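Local coordinates for minor capsid protein (Enterobacteria phage PRD1, PDB 1YQ5), which forms, together with proteins P31 and P2, the spike complexes at the five-fold vertices of the phage capsid and is essential for infectivity, at residues Ile51-Gly56 with Asp118-Ser123; Gly59-Thr64 with Ile107-Leu112; Val67-Val72 with Ser132-Asn137; Gly75-Arg80 with Leu124-Ala129. One frame throughout, in Å; residues are numbered along the deposited sequence.

The four contacts are antiparallel strand pairings in the two facing sheets of one beta-jelly-roll, the C-terminal domain of the trimeric spike protein. Contacts 1 and 4 lie in one sheet and share strand 119-126; their centres are about 23 Å apart. Contacts 2 and 3 lie in the other and share strand 59-68, with centres about 26 Å apart. Across the sandwich, contacts 1 and 2 are about 9 Å apart between centres, and contacts 3 and 4 about 11 Å. Each end of the domain thus has one pairing from each sheet. Along the chain, contact 2 is nested inside contact 1, and contact 4 inside contact 3.

Contact 1 of 4, residues Ile51-Gly56 with Asp118-Ser123; sequences IQLAAG and DVLKFS
L53 lays its CD1 methyl against L120, with CD1 3.7 Å from CG of L120 and also close to its CD1. The two side chains meet at a slant. I51 is on the same face of the sheet and reaches further along the partner strand. Its CG1 stands anti to the carbonyl carbon (chi1 -66°) and the chain then runs extended, which brings CD1 to 3.8 Å from CE1 of F122. The methyl approaches the ring obliquely.

The backbones pair antiparallel. I51 and L120 form a hydrogen-bonded pair, with L120 N 2.8 Å from I51 O and I51 N 2.9 Å from L120 O. L53 N adds a bond to D118 O, also 2.9 Å.

This is the join of short strand 51-53 to strand 119-126 in one sheet of the jelly-roll. I51, L53, L120 and F122 face the interior of the sandwich, where L120 and F122 touch I63 of the opposite sheet. Q52 and V119 lie on the other face. There the CG2 methyl of V119 comes 3.4 Å from I51 O.

At the end of the pairing a water donates to both L53 O and D118 OD2. The carboxylate of D118 also accepts backbone N-H groups in the preceding loop: OD1 takes L112 N, while OD2 takes G113 N and V114 N.

Contact 2 of 4, residues Gly59-Thr64 with Ile107-Leu112; sequences GLYQIT and IYCNVL
Y61 and C109 meet on the inner face of an antiparallel strand pair, where strand 59-68 runs beside strand 100-109, the outermost strand of this jelly-roll sheet within the chain. Four backbone hydrogen bonds make the ladder. G59 pairs with C109 through two of them, and Y61 pairs with I107 through two more. The bond from C109 N to G59 O is nearly straight, 176° at the hydrogen and 2.8 Å long. Between these pairs, L60 and Y108 form the non-hydrogen-bonded pair.

The sulfur-aromatic contact is oblique. C109 SG lies 4.5 Å from the centroid of the Y61 ring, 45° off the ring normal. The ring atom nearest the sulfur is CD1, which also touches CB of C109. The hydroxyl of Y61 is bound beyond the pair, to K57 O.

Apolar packing continues on the same face. The CD1 methyls of I63 and I107 meet at 3.7 Å. CG1 of I107 sits between its own backbone N and carbonyl carbon (chi1 60°), and the extended chain beyond it carries CD1 to I63. L53 of the facing sheet touches both Y61 and C109.

On the other face L60 CD2 lies at the edge of the Y108 ring, near its plane, and 4.0 Å from Y108 CB. This face looks towards the trimer partners: L60 packs on A6, and Y108 on N38, of the second subunit. The Y108 ring also leans across the backbone of G59, its CD1 3.4 Å from G59 O.

Contact 3 of 4, residues Val67-Val72 with Ser132-Asn137; sequences VKNNTV and SNYIIN
V67 and I136 lie side by side and point the same way, with V67 CG2 3.7 Å from I136 CG1. V67 has CG2 anti to its backbone N, which leaves CG1 in the crowded position (chi1 61°).

K68 and I135 are the hydrogen-bonded pair of this antiparallel ladder. I135 N binds K68 O at 2.9 Å, and the return bond from K68 N to I135 O is longer at 3.2 Å. Their side chains lead away from each other. Four successive bends fold the K68 chain back over its own segment and bring NZ to 2.9 Å from OD1 of N70. The same ammonium forms a salt bridge with D87 of the third subunit.

Past the ladder, N69 to V72 make a type I turn. N133 extends its side chain with CG anti to the backbone N (chi1 172°). Its ND2 donates to T71 OG1 at 3.2 Å, and the threonine oxygen lies in the plane of the amide. The two side chains cross at about a right angle. N69 crosses N133 at a slant, their amide planes 71° apart. One water accepts from N70 N and donates to N133 O, bridging the two loops.

The contact ends the pairing of strands 59-68 and 135-142 in one jelly-roll sheet. V67 and I136 face L124 of strand 119-126 in the opposite sheet, while the turn of N69 to V72 leads across to strand 76-83.

Contact 4 of 4, residues Gly75-Arg80 with Leu124-Ala129; sequences GNYLLR and LCNDGA
L78 packs its CD1 methyl against the sulfur of C125, 3.8 Å from SG, and against CB of D127. It crosses the aspartate at about a right angle. L78 and C125 are also the hydrogen-bonded pair of the ladder: L78 N reaches C125 O at 2.8 Å, and C125 N reaches L78 O at 3.0 Å. On the same face of the sheet L78 packs on T98 of the second subunit.

D127 grips N76 by three bonds. Its OD1 accepts N76 N at 2.8 Å, met from above the carboxylate plane (49° out of it). Its OD2 accepts N76 ND2 at 3.2 Å, on the syn side. The backbone N of D127 returns a bond to N76 O. CG of D127 lies between its own backbone N and carbonyl carbon (chi1 63°), which turns the carboxylate towards the start of the other strand.

These residues join strand 76-83 to strand 119-126, antiparallel neighbours in one sheet of the jelly-roll. The opposite face of the sheet, with Y77, L79 and L124, turns into the sandwich.

L124 lies beside L79 there, both pointing the same way, with L124 CB 3.9 Å from L79 CG. Both leucines touch M65 of the facing sheet. One end of the N126 amide lies over a face of the Y77 ring, offset toward the rim. The amide stands steeply to the ring, the planes 77° apart. The Y77 hydroxyl is hydrogen-bonded to V72 O.

Contact 1 of 4, residues Ile51-Gly56 with Asp118-Ser123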
# COMPACT_ATOMS: atom_id res chain seq x y z
N ILE A 51 5.70 -15.71 8.52
CA ILE A 51 4.32 -15.96 8.91
C ILE A 51 3.82 -17.15 8.10
O ILE A 51 3.75 -17.10 6.87
CB ILE A 51 3.40 -14.75 8.66
CG1 ILE A 51 3.81 -13.59 9.57
CG2 ILE A 51 1.95 -15.12 8.94
CD1 ILE A 51 2.94 -12.36 9.44
N GLN A 52 3.50 -18.24 8.80
CA GLN A 52 3.03 -19.47 8.18
C GLN A 52 1.57 -19.41 7.76
O GLN A 52 0.73 -18.86 8.47
CB GLN A 52 3.17 -20.64 9.17
CG GLN A 52 4.55 -20.84 9.78
CD GLN A 52 5.56 -21.38 8.79
OE1 GLN A 52 5.23 -22.20 7.93
NE2 GLN A 52 6.80 -20.93 8.91
N LEU A 53 1.27 -19.99 6.60
CA LEU A 53 -0.10 -20.07 6.11
C LEU A 53 -0.50 -21.53 6.28
O LEU A 53 0.15 -22.41 5.72
CB LEU A 53 -0.20 -19.67 4.64
CG LEU A 53 -0.33 -18.17 4.34
CD1 LEU A 53 0.95 -17.45 4.74
CD2 LEU A 53 -0.61 -17.97 2.86
N ALA A 54 -1.55 -21.78 7.05
CA ALA A 54 -2.02 -23.14 7.29
C ALA A 54 -2.54 -23.80 6.02
O ALA A 54 -2.99 -23.13 5.09
CB ALA A 54 -3.12 -23.13 8.36
N ALA A 55 -2.47 -25.13 5.98
CA ALA A 55 -2.93 -25.89 4.82
C ALA A 55 -4.39 -25.55 4.52
O ALA A 55 -5.19 -25.35 5.43
CB ALA A 55 -2.79 -27.39 5.10
N GLY A 56 -4.72 -25.47 3.24
CA GLY A 56 -6.08 -25.17 2.84
C GLY A 56 -6.41 -23.69 2.84
O GLY A 56 -7.56 -23.32 2.57
N ASP A 118 4.92 -22.73 2.43
CA ASP A 118 3.79 -21.80 2.56
C ASP A 118 4.04 -20.79 3.68
O ASP A 118 3.37 -20.82 4.71
CB ASP A 118 2.50 -22.58 2.84
CG ASP A 118 2.23 -23.64 1.79
OD1 ASP A 118 2.52 -23.39 0.60
OD2 ASP A 118 1.70 -24.72 2.15
N VAL A 119 4.98 -19.89 3.45
CA VAL A 119 5.31 -18.89 4.45
C VAL A 119 5.62 -17.53 3.85
O VAL A 119 6.33 -17.42 2.86
CB VAL A 119 6.53 -19.35 5.30
CG1 VAL A 119 7.71 -19.63 4.39
CG2 VAL A 119 6.90 -18.26 6.31
N LEU A 120 5.05 -16.50 4.46
CA LEU A 120 5.30 -15.13 4.03
C LEU A 120 6.61 -14.74 4.71
O LEU A 120 6.71 -14.81 5.94
CB LEU A 120 4.17 -14.21 4.48
CG LEU A 120 2.82 -14.39 3.78
CD1 LEU A 120 1.73 -13.67 4.55
CD2 LEU A 120 2.92 -13.86 2.36
N LYS A 121 7.60 -14.34 3.93
CA LYS A 121 8.89 -13.94 4.49
C LYS A 121 9.04 -12.43 4.44
O LYS A 121 8.68 -11.79 3.44
CB LYS A 121 10.03 -14.62 3.72
CG LYS A 121 10.01 -16.15 3.81
CD LYS A 121 11.16 -16.76 3.03
CE LYS A 121 11.19 -18.28 3.19
NZ LYS A 121 12.33 -18.89 2.44
N PHE A 122 9.58 -11.85 5.51
CA PHE A 122 9.74 -10.40 5.59
C PHE A 122 11.17 -9.97 5.88
O PHE A 122 11.90 -10.64 6.62
CB PHE A 122 8.83 -9.83 6.69
CG PHE A 122 7.38 -10.15 6.51
CD1 PHE A 122 6.87 -11.39 6.87
CD2 PHE A 122 6.51 -9.20 5.96
CE1 PHE A 122 5.52 -11.70 6.70
CE2 PHE A 122 5.16 -9.49 5.78
CZ PHE A 122 4.66 -10.75 6.15
N SER A 123 11.56 -8.83 5.31
CA SER A 123 12.88 -8.28 5.53
C SER A 123 12.94 -6.81 5.13
O SER A 123 12.20 -6.36 4.26
CB SER A 123 13.94 -9.05 4.74
OG SER A 123 15.25 -8.60 5.09
O HOH W 1 0.62 -25.01 4.66

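Contact 2 of 4, residues Gly59-Thr64 with Ile107-Leu112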
# COMPACT_ATOMS: atom_id res chain seq x y z
N GLY A 59 -5.62 -18.19 -1.17
CA GLY A 59 -6.52 -17.06 -1.30
C GLY A 59 -5.83 -15.72 -1.42
O GLY A 59 -4.62 -15.65 -1.69
N LEU A 60 -6.59 -14.65 -1.21
CA LEU A 60 -6.07 -13.29 -1.29
C LEU A 60 -5.67 -12.80 0.08
O LEU A 60 -6.42 -12.94 1.05
CB LEU A 60 -7.12 -12.36 -1.89
CG LEU A 60 -7.48 -12.61 -3.36
CD1 LEU A 60 -8.69 -11.78 -3.74
CD2 LEU A 60 -6.28 -12.26 -4.24
N TYR A 61 -4.48 -12.21 0.16
CA TYR A 61 -3.95 -11.70 1.41
C TYR A 61 -3.53 -10.24 1.33
O TYR A 61 -2.86 -9.84 0.38
CB TYR A 61 -2.75 -12.53 1.86
CG TYR A 61 -3.11 -13.91 2.36
CD1 TYR A 61 -3.43 -14.93 1.47
CD2 TYR A 61 -3.16 -14.18 3.72
CE1 TYR A 61 -3.80 -16.20 1.93
CE2 TYR A 61 -3.53 -15.43 4.20
CZ TYR A 61 -3.86 -16.43 3.30
OH TYR A 61 -4.25 -17.66 3.79
N GLN A 62 -3.93 -9.47 2.33
CA GLN A 62 -3.56 -8.06 2.41
C GLN A 62 -2.42 -8.03 3.41
O GLN A 62 -2.56 -8.50 4.54
CB GLN A 62 -4.72 -7.20 2.91
CG GLN A 62 -4.35 -5.74 3.15
CD GLN A 62 -3.70 -5.08 1.95
OE1 GLN A 62 -4.22 -5.12 0.83
NE2 GLN A 62 -2.54 -4.46 2.17
N ILE A 63 -1.29 -7.49 3.00
CA ILE A 63 -0.10 -7.45 3.83
C ILE A 63 0.52 -6.06 3.94
O ILE A 63 0.59 -5.32 2.95
CB ILE A 63 0.96 -8.40 3.25
CG1 ILE A 63 0.39 -9.82 3.18
CG2 ILE A 63 2.23 -8.36 4.08
CD1 ILE A 63 1.12 -10.72 2.21
N THR A 64 0.97 -5.72 5.14
CA THR A 64 1.61 -4.44 5.38
C THR A 64 2.77 -4.60 6.34
O THR A 64 2.67 -5.31 7.35
CB THR A 64 0.65 -3.40 6.00
OG1 THR A 64 -0.35 -3.03 5.04
CG2 THR A 64 1.42 -2.14 6.42
N ILE A 107 -2.04 -9.65 -2.45
CA ILE A 107 -1.54 -10.67 -3.36
C ILE A 107 -2.30 -11.98 -3.22
O ILE A 107 -2.99 -12.21 -2.22
CB ILE A 107 -0.06 -10.96 -3.08
CG1 ILE A 107 0.11 -11.46 -1.64
CG2 ILE A 107 0.77 -9.71 -3.30
CD1 ILE A 107 1.52 -11.89 -1.27
N TYR A 108 -2.16 -12.84 -4.23
CA TYR A 108 -2.79 -14.15 -4.19
C TYR A 108 -1.73 -15.13 -3.71
O TYR A 108 -0.61 -15.14 -4.23
CB TYR A 108 -3.29 -14.59 -5.56
CG TYR A 108 -3.93 -15.96 -5.50
CD1 TYR A 108 -5.22 -16.11 -4.99
CD2 TYR A 108 -3.22 -17.10 -5.87
CE1 TYR A 108 -5.79 -17.37 -4.85
CE2 TYR A 108 -3.79 -18.37 -5.73
CZ TYR A 108 -5.07 -18.50 -5.22
OH TYR A 108 -5.64 -19.74 -5.06
N CYS A 109 -2.09 -15.95 -2.73
CA CYS A 109 -1.16 -16.93 -2.19
C CYS A 109 -1.67 -18.34 -2.39
O CYS A 109 -2.77 -18.68 -1.95
CB CYS A 109 -0.94 -16.71 -0.69
SG CYS A 109 -0.16 -15.16 -0.23
N ASN A 110 -0.87 -19.16 -3.07
CA ASN A 110 -1.25 -20.55 -3.26
C ASN A 110 -0.59 -21.30 -2.11
O ASN A 110 0.61 -21.17 -1.89
CB ASN A 110 -0.72 -21.08 -4.59
CG ASN A 110 -1.03 -22.55 -4.78
OD1 ASN A 110 -2.18 -22.97 -4.67
ND2 ASN A 110 -0.01 -23.35 -5.08
N VAL A 111 -1.39 -22.06 -1.37
CA VAL A 111 -0.86 -22.83 -0.25
C VAL A 111 -0.74 -24.28 -0.70
O VAL A 111 -1.74 -24.93 -0.99
CB VAL A 111 -1.79 -22.73 0.97
CG1 VAL A 111 -1.28 -23.64 2.09
CG2 VAL A 111 -1.84 -21.28 1.44
N LEU A 112 0.49 -24.78 -0.76
CA LEU A 112 0.75 -26.15 -1.20
C LEU A 112 0.48 -27.20 -0.13
O LEU A 112 0.27 -28.37 -0.44
CB LEU A 112 2.21 -26.27 -1.65
CG LEU A 112 2.63 -25.37 -2.81
CD1 LEU A 112 4.15 -25.31 -2.90
CD2 LEU A 112 2.04 -25.91 -4.11

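Contact 3 of 4, residues Val67-Val72 with Ser132-Asn137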
# COMPACT_ATOMS: atom_id res chain seq x y z
N VAL A 67 8.14 0.44 9.18
CA VAL A 67 9.27 0.60 10.07
C VAL A 67 9.55 2.06 10.36
O VAL A 67 9.39 2.93 9.49
CB VAL A 67 10.57 -0.01 9.49
CG1 VAL A 67 10.93 0.66 8.17
CG2 VAL A 67 11.71 0.16 10.48
N LYS A 68 9.93 2.32 11.61
CA LYS A 68 10.33 3.63 12.07
C LYS A 68 11.61 3.36 12.86
O LYS A 68 11.65 2.46 13.70
CB LYS A 68 9.29 4.26 13.01
CG LYS A 68 8.03 4.82 12.36
CD LYS A 68 8.33 5.77 11.20
CE LYS A 68 9.31 6.89 11.58
NZ LYS A 68 8.81 7.82 12.64
N ASN A 69 12.65 4.11 12.55
CA ASN A 69 13.94 4.01 13.24
C ASN A 69 14.43 5.44 13.15
O ASN A 69 15.32 5.78 12.37
CB ASN A 69 14.89 3.06 12.52
CG ASN A 69 16.14 2.76 13.32
OD1 ASN A 69 16.98 3.65 13.53
ND2 ASN A 69 16.26 1.53 13.80
N ASN A 70 13.80 6.28 13.97
CA ASN A 70 14.04 7.71 14.02
C ASN A 70 15.47 8.20 14.09
O ASN A 70 15.74 9.35 13.72
CB ASN A 70 13.22 8.31 15.17
CG ASN A 70 11.73 8.12 14.98
OD1 ASN A 70 11.31 7.42 14.05
ND2 ASN A 70 10.93 8.74 15.83
N THR A 71 16.40 7.36 14.53
CA THR A 71 17.80 7.75 14.61
C THR A 71 18.57 7.52 13.32
O THR A 71 19.78 7.78 13.25
CB THR A 71 18.50 7.02 15.77
OG1 THR A 71 18.17 5.63 15.73
CG2 THR A 71 18.06 7.62 17.10
N VAL A 72 17.89 7.00 12.30
CA VAL A 72 18.52 6.79 10.99
C VAL A 72 17.64 7.54 10.00
O VAL A 72 16.57 7.06 9.61
CB VAL A 72 18.61 5.29 10.63
CG1 VAL A 72 19.08 5.12 9.19
CG2 VAL A 72 19.59 4.59 11.58
N SER A 132 19.17 -0.28 14.88
CA SER A 132 19.17 -0.87 16.22
C SER A 132 18.20 -0.13 17.14
O SER A 132 18.29 -0.25 18.36
CB SER A 132 20.58 -0.83 16.81
OG SER A 132 21.03 0.50 16.95
N ASN A 133 17.28 0.62 16.55
CA ASN A 133 16.29 1.38 17.32
C ASN A 133 15.03 1.44 16.46
O ASN A 133 14.48 2.51 16.20
CB ASN A 133 16.84 2.79 17.58
CG ASN A 133 15.80 3.72 18.19
OD1 ASN A 133 15.06 3.33 19.09
ND2 ASN A 133 15.75 4.95 17.69
N TYR A 134 14.58 0.26 16.05
CA TYR A 134 13.43 0.15 15.17
C TYR A 134 12.15 -0.39 15.77
O TYR A 134 12.16 -1.17 16.72
CB TYR A 134 13.82 -0.73 13.98
CG TYR A 134 14.26 -2.12 14.39
CD1 TYR A 134 13.33 -3.14 14.60
CD2 TYR A 134 15.61 -2.41 14.62
CE1 TYR A 134 13.73 -4.41 15.03
CE2 TYR A 134 16.02 -3.68 15.05
CZ TYR A 134 15.07 -4.66 15.26
OH TYR A 134 15.45 -5.91 15.70
N ILE A 135 11.03 0.05 15.20
CA ILE A 135 9.72 -0.44 15.59
C ILE A 135 9.14 -0.88 14.26
O ILE A 135 8.85 -0.06 13.39
CB ILE A 135 8.82 0.64 16.21
CG1 ILE A 135 9.37 1.06 17.57
CG2 ILE A 135 7.41 0.08 16.39
CD1 ILE A 135 9.42 -0.08 18.57
N ILE A 136 9.02 -2.19 14.10
CA ILE A 136 8.50 -2.76 12.87
C ILE A 136 7.16 -3.42 13.15
O ILE A 136 7.00 -4.16 14.13
CB ILE A 136 9.48 -3.82 12.30
CG1 ILE A 136 10.80 -3.14 11.94
CG2 ILE A 136 8.86 -4.51 11.08
CD1 ILE A 136 11.88 -4.11 11.47
N ASN A 137 6.18 -3.11 12.30
CA ASN A 137 4.86 -3.69 12.43
C ASN A 137 4.58 -4.48 11.16
O ASN A 137 4.80 -3.98 10.05
CB ASN A 137 3.81 -2.60 12.62
CG ASN A 137 3.81 -2.04 14.03
OD1 ASN A 137 3.31 -2.66 14.97
ND2 ASN A 137 4.40 -0.86 14.18
O HOH W 2 12.76 4.66 16.42
O HOH W 3 19.53 2.68 14.79

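Contact 4 of 4, residues Gly75-Arg80 with Leu124-Ala129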
# COMPACT_ATOMS: atom_id res chain seq x y z
N GLY A 75 19.92 7.84 3.65
CA GLY A 75 19.83 6.68 2.79
C GLY A 75 18.39 6.31 2.47
O GLY A 75 17.49 7.14 2.56
N ASN A 76 18.18 5.06 2.08
CA ASN A 76 16.85 4.57 1.74
C ASN A 76 16.51 3.31 2.51
O ASN A 76 17.34 2.41 2.65
CB ASN A 76 16.77 4.25 0.25
CG ASN A 76 17.03 5.45 -0.62
OD1 ASN A 76 16.24 6.39 -0.65
ND2 ASN A 76 18.15 5.44 -1.34
N TYR A 77 15.29 3.27 3.03
CA TYR A 77 14.83 2.08 3.72
C TYR A 77 14.36 1.14 2.62
O TYR A 77 13.57 1.52 1.75
CB TYR A 77 13.69 2.41 4.67
CG TYR A 77 14.17 2.99 5.98
CD1 TYR A 77 14.39 4.36 6.12
CD2 TYR A 77 14.45 2.16 7.06
CE1 TYR A 77 14.88 4.89 7.33
CE2 TYR A 77 14.94 2.68 8.26
CZ TYR A 77 15.15 4.04 8.39
OH TYR A 77 15.63 4.54 9.58
N LEU A 78 14.88 -0.09 2.64
CA LEU A 78 14.52 -1.09 1.65
C LEU A 78 13.63 -2.14 2.30
O LEU A 78 13.97 -2.69 3.35
CB LEU A 78 15.78 -1.77 1.11
CG LEU A 78 16.93 -0.85 0.70
CD1 LEU A 78 18.08 -1.70 0.19
CD2 LEU A 78 16.47 0.13 -0.37
N LEU A 79 12.47 -2.40 1.69
CA LEU A 79 11.55 -3.38 2.25
C LEU A 79 11.24 -4.48 1.26
O LEU A 79 11.13 -4.24 0.06
CB LEU A 79 10.25 -2.71 2.70
CG LEU A 79 10.37 -1.75 3.89
CD1 LEU A 79 11.05 -0.47 3.44
CD2 LEU A 79 8.98 -1.44 4.44
N ARG A 80 11.09 -5.70 1.77
CA ARG A 80 10.80 -6.84 0.92
C ARG A 80 9.91 -7.88 1.58
O ARG A 80 10.08 -8.22 2.75
CB ARG A 80 12.10 -7.52 0.47
CG ARG A 80 11.89 -8.74 -0.40
CD ARG A 80 13.21 -9.43 -0.71
NE ARG A 80 13.70 -10.20 0.43
CZ ARG A 80 14.96 -10.60 0.58
NH1 ARG A 80 15.87 -10.30 -0.34
NH2 ARG A 80 15.30 -11.32 1.64
N LEU A 124 13.83 -6.08 5.78
CA LEU A 124 14.03 -4.67 5.49
C LEU A 124 15.36 -4.24 6.09
O LEU A 124 15.94 -4.95 6.91
CB LEU A 124 12.88 -3.83 6.05
CG LEU A 124 12.63 -3.75 7.56
CD1 LEU A 124 13.73 -2.93 8.24
CD2 LEU A 124 11.28 -3.09 7.81
N CYS A 125 15.85 -3.08 5.66
CA CYS A 125 17.10 -2.53 6.16
C CYS A 125 17.15 -1.11 5.65
O CYS A 125 16.21 -0.64 5.02
CB CYS A 125 18.30 -3.27 5.57
SG CYS A 125 18.62 -2.88 3.80
N ASN A 126 18.24 -0.43 5.95
CA ASN A 126 18.48 0.91 5.44
C ASN A 126 19.73 0.62 4.60
O ASN A 126 20.60 -0.14 5.04
CB ASN A 126 18.82 1.89 6.55
CG ASN A 126 19.10 3.28 6.01
OD1 ASN A 126 18.19 4.10 5.83
ND2 ASN A 126 20.37 3.55 5.72
N ASP A 127 19.82 1.20 3.42
CA ASP A 127 20.97 0.92 2.56
C ASP A 127 22.27 1.59 2.96
O ASP A 127 23.32 1.31 2.38
CB ASP A 127 20.64 1.26 1.10
CG ASP A 127 20.36 2.74 0.89
OD1 ASP A 127 20.53 3.54 1.83
OD2 ASP A 127 19.98 3.10 -0.24
N GLY A 128 22.22 2.47 3.97
CA GLY A 128 23.43 3.15 4.38
C GLY A 128 23.82 3.02 5.84
O GLY A 128 24.88 3.49 6.25
N ALA A 129 22.97 2.39 6.65
CA ALA A 129 23.29 2.25 8.07
C ALA A 129 22.51 1.12 8.73
O ALA A 129 21.42 0.75 8.29
CB ALA A 129 23.02 3.56 8.79